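Local atomic coordinates of LPXTG cell wall surface protein (Streptococcus gordonii, PDB entry 4IGB), a protein that is a peptidoglycan-anchored surface protein of a streptococcus, probably serving as an adhesin, represented here by its N-terminal N1 and N2 domains. Residues Lys168-Glu179 against Asn267-Thr278. Numbering follows the deposited sequence.
Sequences KAFWIDADVTAE and NSMNFGYSSTET
A174 pairs with Y273, V176 with F271 and A178 with M269, each as an antiparallel hydrogen-bonded pair. In all three both N-H groups are used, from A174 N to Y273 O at 2.9 Å down to M269 N to A178 O; the F271 N to V176 O bond is weak, bent to 127°. The strands run antiparallel, their axes 4.6 Å apart at closest approach. Past Y273 the pattern changes: S275 N still reaches I172 O, but I172 N is taken by the hydroxyl S275 OG at 3.1 Å, and OG donates in turn to T276 O.

N270 makes the main polar side-chain link. A chi1 of 178° swings its amide away from its own backbone N and lets ND2 reach D175 OD1 at 2.9 Å, on the syn side but tilted out of the carboxylate plane, while OD1 lies nearly in the amide plane. The same nitrogen gives a second bond to V176 O, arriving from above that carbonyl's plane. K214 NZ, from the next strand, forms a salt bridge with D175 OD2 and a hydrogen bond with N270 OD1. At one end of the contact, a water bridges E179 OE2 and N267 ND2; R181 forms a salt bridge with that carboxylate, and N267 ND2 also donates to I180 O. On the same face as D173 and N270, S274 CB meets the edge of the W171 ring (CZ3 at 4.0 Å).

Apolar contacts gather on the face bearing V176, A178 and F271. V176 CB sits over one face of the F271 ring, toward its rim, 3.9 Å from the centroid and 22° off the normal, a CH-pi contact; A178 CB meets the ring edge. L109 of strand 103-118 touches V176 and A178 here.

Alternating residues separate this face, where A178 and Y273 also touch strand 280-287 of another sheet, from the polar one. The pairing places both strands inside the eight-stranded antiparallel sheet of the N1 domain, in the order 103-118, 170-182, 268-274, 210-214.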
loop_
_atom_site.group_PDB
_atom_site.type_symbol
_atom_site.label_atom_id
_atom_site.label_comp_id
_atom_site.label_asym_id
_atom_site.label_seq_id
_atom_site.Cartn_x
_atom_site.Cartn_y
_atom_site.Cartn_z
ATOM N N LYS B 168 -3.256 31.333 -0.749
ATOM C CA LYS B 168 -1.863 31.747 -0.731
ATOM C C LYS B 168 -1.517 32.497 0.534
ATOM O O LYS B 168 -0.754 33.464 0.492
ATOM C CB LYS B 168 -1.555 32.628 -1.945
ATOM C CG LYS B 168 -1.791 31.943 -3.275
ATOM C CD LYS B 168 -1.735 32.951 -4.421
ATOM C CE LYS B 168 -2.040 32.294 -5.749
ATOM N NZ LYS B 168 -2.125 33.313 -6.830
ATOM N N ALA B 169 -2.074 32.056 1.657
ATOM C CA ALA B 169 -1.768 32.649 2.959
ATOM C C ALA B 169 -0.760 31.821 3.766
ATOM O O ALA B 169 0.117 32.368 4.446
ATOM C CB ALA B 169 -3.041 32.842 3.756
ATOM N N PHE B 170 -0.895 30.499 3.705
ATOM C CA PHE B 170 0.051 29.599 4.364
ATOM C C PHE B 170 0.371 28.466 3.406
ATOM O O PHE B 170 -0.512 28.005 2.683
ATOM C CB PHE B 170 -0.558 28.945 5.620
ATOM C CG PHE B 170 -1.007 29.910 6.689
ATOM C CD1 PHE B 170 -0.226 30.136 7.806
ATOM C CD2 PHE B 170 -2.230 30.539 6.602
ATOM C CE1 PHE B 170 -0.635 30.994 8.794
ATOM C CE2 PHE B 170 -2.647 31.398 7.584
ATOM C CZ PHE B 170 -1.846 31.633 8.684
ATOM N N TRP B 171 1.610 27.981 3.411
ATOM C CA TRP B 171 1.854 26.673 2.807
ATOM C C TRP B 171 1.700 25.630 3.914
ATOM O O TRP B 171 1.790 25.965 5.101
ATOM C CB TRP B 171 3.210 26.579 2.087
ATOM C CG TRP B 171 4.452 26.845 2.925
ATOM C CD1 TRP B 171 4.976 28.062 3.247
ATOM C CD2 TRP B 171 5.343 25.863 3.490
ATOM N NE1 TRP B 171 6.133 27.901 3.985
ATOM C CE2 TRP B 171 6.374 26.563 4.150
ATOM C CE3 TRP B 171 5.359 24.462 3.509
ATOM C CZ2 TRP B 171 7.404 25.910 4.832
ATOM C CZ3 TRP B 171 6.385 23.816 4.179
ATOM C CH2 TRP B 171 7.395 24.542 4.828
ATOM N N ILE B 172 1.437 24.382 3.537
ATOM C CA ILE B 172 1.124 23.377 4.536
ATOM C C ILE B 172 2.125 22.228 4.535
ATOM O O ILE B 172 2.785 21.951 3.529
ATOM C CB ILE B 172 -0.303 22.817 4.356
ATOM C CG1 ILE B 172 -0.372 21.937 3.099
ATOM C CG2 ILE B 172 -1.321 23.955 4.324
ATOM C CD1 ILE B 172 -1.748 21.331 2.843
ATOM N N ASP B 173 2.220 21.575 5.686
ATOM C CA ASP B 173 3.006 20.374 5.856
ATOM C C ASP B 173 2.121 19.399 6.618
ATOM O O ASP B 173 1.839 19.595 7.796
ATOM C CB ASP B 173 4.298 20.682 6.623
ATOM C CG ASP B 173 5.158 19.439 6.867
ATOM O OD1 ASP B 173 6.269 19.586 7.419
ATOM O OD2 ASP B 173 4.735 18.319 6.519
ATOM N N ALA B 174 1.649 18.374 5.924
ATOM C CA ALA B 174 0.784 17.378 6.543
ATOM C C ALA B 174 1.546 16.097 6.818
ATOM O O ALA B 174 2.122 15.502 5.908
ATOM C CB ALA B 174 -0.434 17.093 5.650
ATOM N N ASP B 175 1.528 15.678 8.078
ATOM C CA ASP B 175 2.163 14.445 8.532
ATOM C C ASP B 175 1.045 13.425 8.758
ATOM O O ASP B 175 0.173 13.622 9.596
ATOM C CB ASP B 175 2.947 14.730 9.818
ATOM C CG ASP B 175 3.703 13.529 10.344
ATOM O OD1 ASP B 175 3.199 12.393 10.242
ATOM O OD2 ASP B 175 4.819 13.730 10.877
ATOM N N VAL B 176 1.074 12.339 7.994
ATOM C CA VAL B 176 -0.080 11.468 7.864
ATOM C C VAL B 176 0.326 10.004 7.940
ATOM O O VAL B 176 1.388 9.601 7.457
ATOM C CB VAL B 176 -0.793 11.702 6.513
ATOM C CG1 VAL B 176 -2.117 10.992 6.487
ATOM C CG2 VAL B 176 -0.986 13.219 6.230
ATOM N N THR B 177 -0.525 9.196 8.546
ATOM C CA THR B 177 -0.274 7.772 8.598
ATOM C C THR B 177 -1.451 7.062 7.944
ATOM O O THR B 177 -2.600 7.272 8.325
ATOM C CB THR B 177 -0.093 7.308 10.043
ATOM O OG1 THR B 177 1.030 7.984 10.607
ATOM C CG2 THR B 177 0.121 5.776 10.122
ATOM N N ALA B 178 -1.157 6.255 6.927
ATOM C CA ALA B 178 -2.167 5.452 6.279
ATOM C C ALA B 178 -1.912 4.012 6.663
ATOM O O ALA B 178 -0.763 3.581 6.790
ATOM C CB ALA B 178 -2.097 5.616 4.760
ATOM N N GLU B 179 -2.987 3.261 6.839
ATOM C CA GLU B 179 -2.871 1.872 7.245
ATOM C C GLU B 179 -4.040 1.095 6.688
ATOM O O GLU B 179 -5.174 1.574 6.703
ATOM C CB GLU B 179 -2.847 1.746 8.776
ATOM C CG GLU B 179 -2.692 0.308 9.261
ATOM C CD GLU B 179 -2.949 0.148 10.758
ATOM O OE1 GLU B 179 -2.718 1.094 11.521
ATOM O OE2 GLU B 179 -3.399 -0.931 11.175
ATOM N N ASN B 267 1.742 -2.994 6.831
ATOM C CA ASN B 267 0.445 -2.573 6.316
ATOM C C ASN B 267 0.240 -1.062 6.508
ATOM O O ASN B 267 -0.852 -0.538 6.293
ATOM C CB ASN B 267 -0.672 -3.358 6.999
ATOM C CG ASN B 267 -0.682 -3.160 8.527
ATOM O OD1 ASN B 267 0.368 -3.038 9.150
ATOM N ND2 ASN B 267 -1.865 -3.118 9.116
ATOM N N SER B 268 1.288 -0.360 6.924
ATOM C CA SER B 268 1.172 1.087 7.090
ATOM C C SER B 268 2.335 1.896 6.533
ATOM O O SER B 268 3.412 1.374 6.224
ATOM C CB SER B 268 0.994 1.450 8.569
ATOM O OG SER B 268 2.154 1.105 9.274
ATOM N N MET B 269 2.118 3.197 6.460
ATOM C CA MET B 269 3.157 4.114 6.029
ATOM C C MET B 269 2.885 5.474 6.649
ATOM O O MET B 269 1.752 5.964 6.609
ATOM C CB MET B 269 3.176 4.222 4.495
ATOM C CG MET B 269 4.441 4.854 3.920
ATOM S SD MET B 269 4.610 4.695 2.107
ATOM C CE MET B 269 4.305 2.959 1.835
ATOM N N ASN B 270 3.917 6.069 7.240
ATOM C CA ASN B 270 3.816 7.435 7.748
ATOM C C ASN B 270 4.462 8.349 6.717
ATOM O O ASN B 270 5.682 8.455 6.646
ATOM C CB ASN B 270 4.496 7.545 9.118
ATOM C CG ASN B 270 4.471 8.960 9.695
ATOM O OD1 ASN B 270 5.166 9.290 10.664
ATOM N ND2 ASN B 270 3.666 9.805 9.084
ATOM N N PHE B 271 3.636 8.967 5.885
ATOM C CA PHE B 271 4.117 9.859 4.834
ATOM C C PHE B 271 3.799 11.293 5.183
ATOM O O PHE B 271 3.195 11.584 6.215
ATOM C CB PHE B 271 3.499 9.503 3.473
ATOM C CG PHE B 271 2.003 9.737 3.397
ATOM C CD1 PHE B 271 1.114 8.803 3.905
ATOM C CD2 PHE B 271 1.489 10.898 2.820
ATOM C CE1 PHE B 271 -0.267 9.016 3.830
ATOM C CE2 PHE B 271 0.117 11.113 2.739
ATOM C CZ PHE B 271 -0.762 10.172 3.242
ATOM N N GLY B 272 4.222 12.201 4.319
ATOM C CA GLY B 272 3.974 13.605 4.534
ATOM C C GLY B 272 3.876 14.260 3.174
ATOM O O GLY B 272 4.241 13.666 2.158
ATOM N N TYR B 273 3.356 15.476 3.154
ATOM C CA TYR B 273 3.246 16.245 1.932
ATOM C C TYR B 273 3.382 17.692 2.317
ATOM O O TYR B 273 2.769 18.133 3.295
ATOM C CB TYR B 273 1.877 16.034 1.290
ATOM C CG TYR B 273 1.633 16.890 0.053
ATOM C CD1 TYR B 273 2.115 16.499 -1.194
ATOM C CD2 TYR B 273 0.911 18.078 0.133
ATOM C CE1 TYR B 273 1.897 17.277 -2.329
ATOM C CE2 TYR B 273 0.677 18.859 -1.000
ATOM C CZ TYR B 273 1.181 18.456 -2.224
ATOM O OH TYR B 273 0.951 19.222 -3.346
ATOM N N SER B 274 4.183 18.444 1.575
ATOM C CA SER B 274 4.204 19.888 1.791
ATOM C C SER B 274 3.965 20.625 0.479
ATOM O O SER B 274 4.378 20.163 -0.589
ATOM C CB SER B 274 5.483 20.357 2.495
ATOM O OG SER B 274 6.631 20.189 1.688
ATOM N N SER B 275 3.281 21.758 0.576
ATOM C CA SER B 275 2.796 22.471 -0.602
ATOM C C SER B 275 3.619 23.705 -0.896
ATOM O O SER B 275 4.503 24.088 -0.130
ATOM C CB SER B 275 1.335 22.911 -0.411
ATOM O OG SER B 275 1.242 23.993 0.513
ATOM N N THR B 276 3.305 24.327 -2.021
ATOM C CA THR B 276 3.761 25.674 -2.310
ATOM C C THR B 276 2.669 26.603 -1.778
ATOM O O THR B 276 1.796 26.177 -1.016
ATOM C CB THR B 276 3.896 25.859 -3.816
ATOM O OG1 THR B 276 2.607 25.697 -4.417
ATOM C CG2 THR B 276 4.825 24.796 -4.385
ATOM N N GLU B 277 2.702 27.864 -2.177
ATOM C CA GLU B 277 1.675 28.809 -1.767
ATOM C C GLU B 277 0.332 28.331 -2.288
ATOM O O GLU B 277 -0.711 28.737 -1.783
ATOM C CB GLU B 277 1.960 30.203 -2.331
ATOM C CG GLU B 277 1.904 30.232 -3.844
ATOM C CD GLU B 277 2.159 31.613 -4.437
ATOM O OE1 GLU B 277 2.343 32.587 -3.677
ATOM O OE2 GLU B 277 2.172 31.709 -5.682
ATOM N N THR B 278 0.352 27.484 -3.314
ATOM C CA THR B 278 -0.894 26.908 -3.809
ATOM C C THR B 278 -0.699 25.672 -4.684
ATOM O O THR B 278 -0.478 25.782 -5.885
ATOM C CB THR B 278 -1.798 27.957 -4.546
ATOM O OG1 THR B 278 -2.999 27.321 -5.006
ATOM C CG2 THR B 278 -1.074 28.592 -5.741
HETATM O O HOH W 1 -3.285 28.481 -1.241
HETATM O O HOH W 2 -2.869 -3.423 12.183
#